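Local coordinates for glycosylation Associate Protein 1 (Streptococcus agalactiae serotype V, PDB 6OYC), which probably acts in the accessory Sec complex that supports glycosylation and secretion of a surface protein, at residues R49-N54 with E214-Y219; R316-Y321 with L344-I349; S338-M343 with F377-F382. One frame throughout, in Å; residues are numbered along the deposited sequence.

Contact 1 of 3, residues R49-N54 with E214-Y219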
loop_
_atom_site.group_PDB
_atom_site.type_symbol
_atom_site.label_atom_id
_atom_site.label_comp_id
_atom_site.label_asym_id
_atom_site.label_seq_id
_atom_site.Cartn_x
_atom_site.Cartn_y
_atom_site.Cartn_z
ATOM N N ARG A 49 -10.478 -5.534 -15.932
ATOM C CA ARG A 49 -9.361 -4.706 -16.343
ATOM C C ARG A 49 -9.231 -3.544 -15.372
ATOM O O ARG A 49 -10.224 -3.052 -14.829
ATOM C CB ARG A 49 -9.540 -4.195 -17.778
ATOM C CG ARG A 49 -8.483 -3.213 -18.219
ATOM C CD ARG A 49 -8.251 -3.291 -19.713
ATOM N NE ARG A 49 -9.379 -2.758 -20.433
ATOM C CZ ARG A 49 -10.051 -3.399 -21.378
ATOM N NH1 ARG A 49 -9.702 -4.624 -21.754
ATOM N NH2 ARG A 49 -11.084 -2.790 -21.946
ATOM N N LEU A 50 -7.991 -3.116 -15.154
ATOM C CA LEU A 50 -7.693 -1.974 -14.306
ATOM C C LEU A 50 -7.607 -0.710 -15.155
ATOM O O LEU A 50 -7.068 -0.733 -16.262
ATOM C CB LEU A 50 -6.378 -2.223 -13.569
ATOM C CG LEU A 50 -5.980 -1.350 -12.384
ATOM C CD1 LEU A 50 -6.739 -1.719 -11.130
ATOM C CD2 LEU A 50 -4.469 -1.508 -12.175
ATOM N N VAL A 51 -8.160 0.387 -14.646
ATOM C CA VAL A 51 -8.195 1.659 -15.365
ATOM C C VAL A 51 -7.505 2.676 -14.464
ATOM O O VAL A 51 -8.101 3.158 -13.490
ATOM C CB VAL A 51 -9.625 2.104 -15.715
ATOM C CG1 VAL A 51 -9.605 3.432 -16.443
ATOM C CG2 VAL A 51 -10.376 1.029 -16.540
ATOM N N VAL A 52 -6.264 3.024 -14.802
ATOM C CA VAL A 52 -5.383 3.793 -13.923
ATOM C C VAL A 52 -5.342 5.226 -14.422
ATOM O O VAL A 52 -4.917 5.483 -15.554
ATOM C CB VAL A 52 -3.969 3.187 -13.877
ATOM C CG1 VAL A 52 -3.032 4.056 -13.025
ATOM C CG2 VAL A 52 -4.036 1.768 -13.329
ATOM N N LEU A 53 -5.750 6.163 -13.572
ATOM C CA LEU A 53 -5.920 7.537 -14.031
ATOM C C LEU A 53 -4.702 8.408 -13.787
ATOM O O LEU A 53 -4.504 9.379 -14.518
ATOM C CB LEU A 53 -7.135 8.176 -13.362
ATOM C CG LEU A 53 -8.499 7.566 -13.675
ATOM C CD1 LEU A 53 -9.616 8.402 -13.027
ATOM C CD2 LEU A 53 -8.733 7.448 -15.162
ATOM N N ASN A 54 -3.881 8.100 -12.783
ATOM C CA ASN A 54 -2.742 8.942 -12.448
ATOM C C ASN A 54 -1.468 8.401 -13.078
ATOM O O ASN A 54 -1.413 7.279 -13.579
ATOM C CB ASN A 54 -2.567 9.055 -10.930
ATOM C CG ASN A 54 -2.338 7.707 -10.263
ATOM O OD1 ASN A 54 -3.092 6.760 -10.473
ATOM N ND2 ASN A 54 -1.294 7.621 -9.459
ATOM N N GLU A 214 -10.712 13.957 -20.036
ATOM C CA GLU A 214 -10.906 13.740 -21.472
ATOM C C GLU A 214 -10.500 12.327 -21.863
ATOM O O GLU A 214 -11.250 11.615 -22.543
ATOM C CB GLU A 214 -10.110 14.774 -22.279
ATOM C CG GLU A 214 -10.077 14.468 -23.767
ATOM C CD GLU A 214 -9.272 15.470 -24.577
ATOM O OE1 GLU A 214 -9.253 16.678 -24.244
ATOM O OE2 GLU A 214 -8.645 15.034 -25.562
ATOM N N LYS A 215 -9.320 11.888 -21.409
ATOM C CA LYS A 215 -8.898 10.520 -21.687
ATOM C C LYS A 215 -9.863 9.506 -21.079
ATOM O O LYS A 215 -10.205 8.510 -21.724
ATOM C CB LYS A 215 -7.474 10.291 -21.180
ATOM C CG LYS A 215 -6.441 11.147 -21.876
ATOM C CD LYS A 215 -6.522 10.967 -23.390
ATOM C CE LYS A 215 -6.042 9.594 -23.821
ATOM N NZ LYS A 215 -6.425 9.272 -25.241
ATOM N N TYR A 216 -10.344 9.748 -19.855
ATOM C CA TYR A 216 -11.267 8.783 -19.255
ATOM C C TYR A 216 -12.572 8.691 -20.045
ATOM O O TYR A 216 -13.083 7.592 -20.309
ATOM C CB TYR A 216 -11.578 9.123 -17.802
ATOM C CG TYR A 216 -12.642 8.193 -17.281
ATOM C CD1 TYR A 216 -12.367 6.844 -17.095
ATOM C CD2 TYR A 216 -13.934 8.639 -17.030
ATOM C CE1 TYR A 216 -13.330 5.965 -16.637
ATOM C CE2 TYR A 216 -14.914 7.768 -16.568
ATOM C CZ TYR A 216 -14.605 6.425 -16.380
ATOM O OH TYR A 216 -15.557 5.529 -15.927
ATOM N N LEU A 217 -13.152 9.838 -20.410
ATOM C CA LEU A 217 -14.421 9.766 -21.120
ATOM C C LEU A 217 -14.253 9.066 -22.464
ATOM O O LEU A 217 -15.135 8.310 -22.882
ATOM C CB LEU A 217 -15.022 11.162 -21.270
ATOM C CG LEU A 217 -15.293 11.792 -19.898
ATOM C CD1 LEU A 217 -15.855 13.197 -20.034
ATOM C CD2 LEU A 217 -16.194 10.924 -19.015
ATOM N N THR A 218 -13.105 9.239 -23.118
ATOM C CA THR A 218 -12.836 8.451 -24.313
ATOM C C THR A 218 -12.795 6.960 -23.997
ATOM O O THR A 218 -13.365 6.150 -24.742
ATOM C CB THR A 218 -11.525 8.890 -24.960
ATOM O OG1 THR A 218 -11.643 10.240 -25.425
ATOM C CG2 THR A 218 -11.185 7.975 -26.124
ATOM N N TYR A 219 -12.127 6.571 -22.900
ATOM C CA TYR A 219 -12.095 5.157 -22.527
ATOM C C TYR A 219 -13.509 4.643 -22.304
ATOM O O TYR A 219 -13.872 3.548 -22.749
ATOM C CB TYR A 219 -11.251 4.941 -21.259
ATOM C CG TYR A 219 -11.245 3.484 -20.789
ATOM C CD1 TYR A 219 -10.288 2.585 -21.259
ATOM C CD2 TYR A 219 -12.204 3.003 -19.898
ATOM C CE1 TYR A 219 -10.285 1.247 -20.852
ATOM C CE2 TYR A 219 -12.214 1.656 -19.489
ATOM C CZ TYR A 219 -11.249 0.794 -19.969
ATOM O OH TYR A 219 -11.233 -0.529 -19.575
#
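Tyr219 OH is gripped from two residues. Arg49 comes at it side-on with two nitrogens, NE at 3.0 Å from Tyr219 OH and NH2 at 3.3 Å from the same oxygen, and Tyr219 OH is also hydrogen-bonded to His3 ND1. The phenol oxygen lies at the guanidinium edge, somewhat tilted out of its plane, and the two flat groups stand nearly perpendicular, 85° apart. A bend at chi3 (71°) turns the end of Arg49 toward the helix, where NH2 also has a long, weak ion pair with Glu223. Strand 48-52 belongs to the N-terminal parallel sheet, a Rossmann-like layer consistent with the GT-B clan, and helix 208-223 packs over it, running nearly antiparallel to the strand at 156°. Two residues along the strand, Val51 sets CG1 over a face of the Tyr219 ring, while CG2 comes closest, 3.5 Å from Tyr219 CE2. Val51 CG1 meets the edge of the Tyr216 ring at 4.4 Å from Tyr216 CD1. Just past the strand, Leu53 reaches back toward the helix and sets CD2 4.2 Å from Tyr216 CD1. Phe241 and Ile242 of helix 239-242 pack against both Leu53 and Tyr216.

Contact 2 of 3, residues R316-Y321 with L344-I349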
loop_
_atom_site.group_PDB
_atom_site.type_symbol
_atom_site.label_atom_id
_atom_site.label_comp_id
_atom_site.label_asym_id
_atom_site.label_seq_id
_atom_site.Cartn_x
_atom_site.Cartn_y
_atom_site.Cartn_z
ATOM N N ARG A 316 9.729 -25.432 16.042
ATOM C CA ARG A 316 9.651 -25.595 17.489
ATOM C C ARG A 316 9.522 -24.246 18.191
ATOM O O ARG A 316 8.831 -24.146 19.210
ATOM C CB ARG A 316 10.869 -26.369 18.011
ATOM C CG ARG A 316 10.942 -26.458 19.541
ATOM C CD ARG A 316 12.099 -27.314 20.047
ATOM N NE ARG A 316 13.196 -27.406 19.086
ATOM C CZ ARG A 316 14.451 -27.708 19.409
ATOM N NH1 ARG A 316 14.777 -27.937 20.676
ATOM N NH2 ARG A 316 15.383 -27.779 18.464
ATOM N N ASP A 317 10.159 -23.208 17.653
ATOM C CA ASP A 317 10.030 -21.865 18.205
ATOM C C ASP A 317 8.566 -21.438 18.222
ATOM O O ASP A 317 7.777 -21.818 17.356
ATOM C CB ASP A 317 10.853 -20.877 17.378
ATOM C CG ASP A 317 12.349 -21.058 17.579
ATOM O OD1 ASP A 317 12.730 -21.698 18.579
ATOM O OD2 ASP A 317 13.145 -20.569 16.747
ATOM N N LEU A 318 8.193 -20.673 19.244
ATOM C CA LEU A 318 6.852 -20.085 19.344
ATOM C C LEU A 318 7.056 -18.572 19.258
ATOM O O LEU A 318 7.222 -17.894 20.279
ATOM C CB LEU A 318 6.138 -20.489 20.629
ATOM C CG LEU A 318 5.774 -21.965 20.797
ATOM C CD1 LEU A 318 5.453 -22.259 22.247
ATOM C CD2 LEU A 318 4.599 -22.340 19.919
ATOM N N GLU A 319 7.072 -18.049 18.033
ATOM C CA GLU A 319 7.534 -16.690 17.798
ATOM C C GLU A 319 6.380 -15.703 17.927
ATOM O O GLU A 319 5.351 -15.831 17.239
ATOM C CB GLU A 319 8.195 -16.570 16.428
ATOM C CG GLU A 319 8.977 -15.272 16.260
ATOM C CD GLU A 319 9.332 -14.976 14.809
ATOM O OE1 GLU A 319 9.687 -13.808 14.514
ATOM O OE2 GLU A 319 9.264 -15.908 13.969
ATOM N N ILE A 320 6.559 -14.726 18.815
ATOM C CA ILE A 320 5.600 -13.651 19.036
ATOM C C ILE A 320 6.045 -12.432 18.238
ATOM O O ILE A 320 7.197 -11.986 18.350
ATOM C CB ILE A 320 5.481 -13.304 20.533
ATOM C CG1 ILE A 320 5.055 -14.525 21.347
ATOM C CG2 ILE A 320 4.507 -12.133 20.746
ATOM C CD1 ILE A 320 4.753 -14.214 22.787
ATOM N N TYR A 321 5.118 -11.881 17.460
ATOM C CA TYR A 321 5.329 -10.691 16.638
ATOM C C TYR A 321 4.680 -9.510 17.358
ATOM O O TYR A 321 3.453 -9.385 17.360
ATOM C CB TYR A 321 4.706 -10.940 15.259
ATOM C CG TYR A 321 4.859 -9.893 14.165
ATOM C CD1 TYR A 321 3.981 -8.808 14.073
ATOM C CD2 TYR A 321 5.816 -10.043 13.163
ATOM C CE1 TYR A 321 4.106 -7.873 13.040
ATOM C CE2 TYR A 321 5.936 -9.117 12.129
ATOM C CZ TYR A 321 5.085 -8.033 12.080
ATOM O OH TYR A 321 5.196 -7.107 11.068
ATOM N N LEU A 344 10.263 -17.141 31.010
ATOM C CA LEU A 344 10.925 -18.046 31.943
ATOM C C LEU A 344 10.148 -19.343 32.078
ATOM O O LEU A 344 10.738 -20.416 32.221
ATOM C CB LEU A 344 11.094 -17.396 33.310
ATOM C CG LEU A 344 11.956 -16.149 33.447
ATOM C CD1 LEU A 344 11.546 -15.481 34.724
ATOM C CD2 LEU A 344 13.438 -16.492 33.477
ATOM N N LYS A 345 8.824 -19.266 32.011
ATOM C CA LYS A 345 7.973 -20.445 32.054
ATOM C C LYS A 345 7.950 -21.231 30.747
ATOM O O LYS A 345 7.329 -22.302 30.710
ATOM C CB LYS A 345 6.538 -20.036 32.401
ATOM C CG LYS A 345 6.282 -19.773 33.871
ATOM C CD LYS A 345 4.856 -19.299 34.076
ATOM C CE LYS A 345 3.864 -20.197 33.347
ATOM N NZ LYS A 345 2.931 -19.419 32.469
ATOM N N ASN A 346 8.585 -20.737 29.674
ATOM C CA ASN A 346 8.491 -21.408 28.372
ATOM C C ASN A 346 9.672 -20.975 27.501
ATOM O O ASN A 346 9.633 -19.901 26.891
ATOM C CB ASN A 346 7.167 -21.107 27.701
ATOM C CG ASN A 346 6.933 -21.966 26.479
ATOM O OD1 ASN A 346 7.877 -22.415 25.833
ATOM N ND2 ASN A 346 5.667 -22.206 26.157
ATOM N N ASN A 347 10.689 -21.843 27.422
ATOM C CA ASN A 347 11.937 -21.571 26.714
ATOM C C ASN A 347 11.778 -21.526 25.195
ATOM O O ASN A 347 12.719 -21.110 24.506
ATOM C CB ASN A 347 12.981 -22.631 27.088
ATOM C CG ASN A 347 12.364 -24.005 27.304
ATOM O OD1 ASN A 347 12.068 -24.722 26.348
ATOM N ND2 ASN A 347 12.163 -24.375 28.565
ATOM N N ASP A 348 10.632 -21.951 24.658
ATOM C CA ASP A 348 10.416 -21.933 23.218
ATOM C C ASP A 348 9.852 -20.605 22.715
ATOM O O ASP A 348 9.904 -20.340 21.508
ATOM C CB ASP A 348 9.496 -23.093 22.817
ATOM C CG ASP A 348 10.197 -24.448 22.895
ATOM O OD1 ASP A 348 11.440 -24.477 22.992
ATOM O OD2 ASP A 348 9.511 -25.484 22.873
ATOM N N ILE A 349 9.342 -19.758 23.612
ATOM C CA ILE A 349 8.810 -18.461 23.214
ATOM C C ILE A 349 9.955 -17.526 22.855
ATOM O O ILE A 349 10.951 -17.427 23.585
ATOM C CB ILE A 349 7.949 -17.869 24.335
ATOM C CG1 ILE A 349 6.658 -18.670 24.492
ATOM C CG2 ILE A 349 7.648 -16.414 24.053
ATOM C CD1 ILE A 349 5.881 -18.308 25.722
#
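The contact belongs to a right-handed beta-alpha-beta crossover in the C-terminal parallel sheet of this GT-B-like protein: strand 318-323 leads into helix 329-344, and the loop after that helix delivers strand 349-354 to the neighbouring position. Leu318 and Ile349 form the parallel bridge where the two strands begin, their CA atoms 4.6 Å apart. Leu318 N gives a nearly straight hydrogen bond to Asp348 O at 2.9 Å, with an N-H...O angle of 170°, although the donor stands well above the carbonyl plane. Next to it, Ile349 CA makes a CA-H...O contact with Leu318 O, 3.4 Å from carbon to oxygen. The sheet pairing then runs on, with Lys350 bonded through its backbone to Leu318 and Ile320.

The loop ahead of Ile349 is shaped by Asn346. Its OD1 accepts from Asp348 N at 3.0 Å, an Asx turn set within the type I turn of 346-349, while ND2 is bonded to Glu482. With CG anti to the backbone N (chi1 -170°), the Asn346 amide also reaches the Leu318 side chain, which crosses it at about a right angle: Leu318 CD1 packs 3.9 Å from Asn346 ND2 and also lies beside Asp348 CB. At the outer end, Asp348 lies against Arg316 through the aliphatic part of the arginine rather than its charge, with Arg316 CG 3.8 Å from Asp348 OD2; the guanidinium and carboxylate planes are 82° apart, and no salt bridge forms. Asp317, whose side chain starts off away from the loop, is paired with Lys350 instead. On the buried side, Ile320 crosses Ile349 obliquely, bringing Ile320 CD1 to 3.9 Å from Ile349 CG2.

Contact 3 of 3, residues S338-M343 with F377-F382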
loop_
_atom_site.group_PDB
_atom_site.type_symbol
_atom_site.label_atom_id
_atom_site.label_comp_id
_atom_site.label_asym_id
_atom_site.label_seq_id
_atom_site.Cartn_x
_atom_site.Cartn_y
_atom_site.Cartn_z
ATOM N N SER A 338 5.659 -8.672 31.803
ATOM C CA SER A 338 4.867 -9.875 31.596
ATOM C C SER A 338 5.539 -10.817 30.612
ATOM O O SER A 338 5.434 -12.042 30.759
ATOM C CB SER A 338 3.464 -9.511 31.118
ATOM O OG SER A 338 2.657 -9.089 32.201
ATOM N N LEU A 339 6.239 -10.269 29.612
ATOM C CA LEU A 339 6.915 -11.124 28.640
ATOM C C LEU A 339 8.011 -11.940 29.308
ATOM O O LEU A 339 8.166 -13.133 29.019
ATOM C CB LEU A 339 7.492 -10.288 27.491
ATOM C CG LEU A 339 6.505 -9.633 26.505
ATOM C CD1 LEU A 339 7.224 -8.627 25.595
ATOM C CD2 LEU A 339 5.742 -10.667 25.693
ATOM N N TYR A 340 8.776 -11.305 30.203
ATOM C CA TYR A 340 9.747 -12.017 31.028
ATOM C C TYR A 340 9.104 -13.196 31.758
ATOM O O TYR A 340 9.608 -14.323 31.702
ATOM C CB TYR A 340 10.385 -11.038 32.014
ATOM C CG TYR A 340 11.568 -11.599 32.776
ATOM C CD1 TYR A 340 12.772 -11.851 32.135
ATOM C CD2 TYR A 340 11.483 -11.862 34.141
ATOM C CE1 TYR A 340 13.859 -12.364 32.826
ATOM C CE2 TYR A 340 12.568 -12.364 34.841
ATOM C CZ TYR A 340 13.748 -12.623 34.176
ATOM O OH TYR A 340 14.827 -13.127 34.858
ATOM N N LYS A 341 7.959 -12.963 32.405
ATOM C CA LYS A 341 7.329 -14.013 33.204
ATOM C C LYS A 341 6.934 -15.216 32.353
ATOM O O LYS A 341 7.227 -16.364 32.715
ATOM C CB LYS A 341 6.111 -13.455 33.941
ATOM C CG LYS A 341 6.440 -12.738 35.251
ATOM C CD LYS A 341 5.218 -12.677 36.154
ATOM C CE LYS A 341 4.917 -11.241 36.597
ATOM N NZ LYS A 341 5.951 -10.656 37.503
ATOM N N VAL A 342 6.260 -14.983 31.217
ATOM C CA VAL A 342 5.833 -16.121 30.404
ATOM C C VAL A 342 7.029 -16.804 29.752
ATOM O O VAL A 342 6.979 -18.001 29.447
ATOM C CB VAL A 342 4.788 -15.705 29.348
ATOM C CG1 VAL A 342 3.744 -14.766 29.947
ATOM C CG2 VAL A 342 5.460 -15.093 28.125
ATOM N N MET A 343 8.124 -16.070 29.547
ATOM C CA MET A 343 9.267 -16.621 28.830
ATOM C C MET A 343 10.123 -17.501 29.726
ATOM O O MET A 343 10.664 -18.512 29.260
ATOM C CB MET A 343 10.103 -15.492 28.228
ATOM C CG MET A 343 9.620 -15.080 26.840
ATOM S SD MET A 343 10.372 -13.562 26.256
ATOM C CE MET A 343 11.990 -14.150 25.732
ATOM N N PHE A 377 16.746 -6.570 33.367
ATOM C CA PHE A 377 16.388 -7.909 33.809
ATOM C C PHE A 377 17.600 -8.799 34.022
ATOM O O PHE A 377 17.446 -9.904 34.558
ATOM C CB PHE A 377 15.417 -8.557 32.828
ATOM C CG PHE A 377 14.060 -7.931 32.843
ATOM C CD1 PHE A 377 13.853 -6.688 32.264
ATOM C CD2 PHE A 377 12.995 -8.571 33.449
ATOM C CE1 PHE A 377 12.605 -6.100 32.273
ATOM C CE2 PHE A 377 11.738 -7.989 33.460
ATOM C CZ PHE A 377 11.541 -6.754 32.875
ATOM N N ASP A 378 18.791 -8.354 33.608
ATOM C CA ASP A 378 20.045 -8.996 33.993
ATOM C C ASP A 378 20.173 -10.415 33.418
ATOM O O ASP A 378 20.874 -11.264 33.978
ATOM C CB ASP A 378 20.164 -8.988 35.528
ATOM C CG ASP A 378 21.456 -9.563 36.029
ATOM O OD1 ASP A 378 22.518 -9.124 35.539
ATOM O OD2 ASP A 378 21.393 -10.457 36.907
ATOM N N GLN A 379 19.519 -10.695 32.288
ATOM C CA GLN A 379 19.429 -12.056 31.768
ATOM C C GLN A 379 19.639 -12.076 30.260
ATOM O O GLN A 379 18.958 -11.354 29.521
ATOM C CB GLN A 379 18.073 -12.670 32.118
ATOM C CG GLN A 379 17.957 -13.085 33.566
ATOM C CD GLN A 379 17.843 -14.582 33.713
ATOM O OE1 GLN A 379 18.791 -15.313 33.427
ATOM N NE2 GLN A 379 16.677 -15.051 34.146
ATOM N N LYS A 380 20.552 -12.946 29.804
ATOM C CA LYS A 380 21.018 -12.891 28.423
ATOM C C LYS A 380 19.947 -13.352 27.435
ATOM O O LYS A 380 19.899 -12.856 26.298
ATOM C CB LYS A 380 22.301 -13.711 28.263
ATOM C CG LYS A 380 22.938 -13.568 26.876
ATOM C CD LYS A 380 24.331 -12.936 26.937
ATOM C CE LYS A 380 25.001 -12.937 25.556
ATOM N NZ LYS A 380 24.987 -11.608 24.859
ATOM N N PHE A 381 19.078 -14.288 27.833
ATOM C CA PHE A 381 17.997 -14.688 26.940
ATOM C C PHE A 381 16.997 -13.555 26.715
ATOM O O PHE A 381 16.229 -13.601 25.746
ATOM C CB PHE A 381 17.289 -15.934 27.480
ATOM C CG PHE A 381 16.221 -15.641 28.499
ATOM C CD1 PHE A 381 16.542 -15.509 29.846
ATOM C CD2 PHE A 381 14.887 -15.511 28.114
ATOM C CE1 PHE A 381 15.556 -15.243 30.789
ATOM C CE2 PHE A 381 13.893 -15.237 29.052
ATOM C CZ PHE A 381 14.225 -15.109 30.389
ATOM N N PHE A 382 17.011 -12.537 27.579
ATOM C CA PHE A 382 16.089 -11.411 27.535
ATOM C C PHE A 382 16.851 -10.120 27.267
ATOM O O PHE A 382 16.779 -9.177 28.061
ATOM C CB PHE A 382 15.320 -11.322 28.862
ATOM C CG PHE A 382 13.987 -10.610 28.771
ATOM C CD1 PHE A 382 12.868 -11.259 28.259
ATOM C CD2 PHE A 382 13.847 -9.305 29.226
ATOM C CE1 PHE A 382 11.633 -10.612 28.181
ATOM C CE2 PHE A 382 12.616 -8.648 29.149
ATOM C CZ PHE A 382 11.508 -9.303 28.625
#
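Helix 329-344 presents its 338-343 turns to the irregular segment 377-382, which follows helix 360-375; the backbones come closest at Tyr340 and Phe382, with CA atoms 7.3 Å apart. Asp378 leaves the helical conformation with positive phi, and beyond it Phe382 N bonds back to Gln379 O; Phe377, Phe381 and Phe382 all point toward the helix. Tyr340 enters among them with CG anti to its own N (chi1 -171°). Phe377 CD2 lies over one face of its ring, toward the rim, 3.4 Å from Tyr340 CG, in an oblique pair with planes inclined at 49°. Phe382 meets it differently: the edge of Tyr340 points into the Phe382 face in a T-shaped pair, planes 78° apart, and Tyr340 CB sits over that same ring as a CH-pi contact. Phe381 is near parallel to Tyr340 but slid aside, touching through Phe381 CZ at 3.7 Å from Tyr340 CE1. At the far end of the tyrosine, Gln379 NE2 donates to Tyr340 OH at 2.8 Å, almost straight and with the oxygen in the amide plane, fixing where the hydroxyl lies. Met343 bends at chi3 and brings SD to the edge of Phe382, 3.7 Å from Phe382 CE1, while its CB meets the edge of Phe381. Together these make an aromatic cluster with a Met-aromatic contact, joining a sheet-flanking helix to a loop in the C-terminal parallel-sheet domain.

How the contacts relate
Contacts 2 and 3 are neighbours, their centres 11 Å apart, and their segments alternate along the chain. Helix 329-344 connects them: its 338-343 turns face the aromatic loop, and its last residue, Leu344, begins the segment that leads to strand 349-354. Leu344 CD2 packs 3.5 Å from Phe381 CZ, and Ile349 CG2 lies 3.7 Å from Met343 CG, while Arg405 bonds to backbone oxygens of both Ile349 and Met343. Contact 1 lies across the chain's centre in the other parallel-sheet region, about 51 Å from contact 2 and 56 Å from contact 3 between centres. A bound glycerol, probably from the crystallisation liquor, sits beside Arg49 of contact 1.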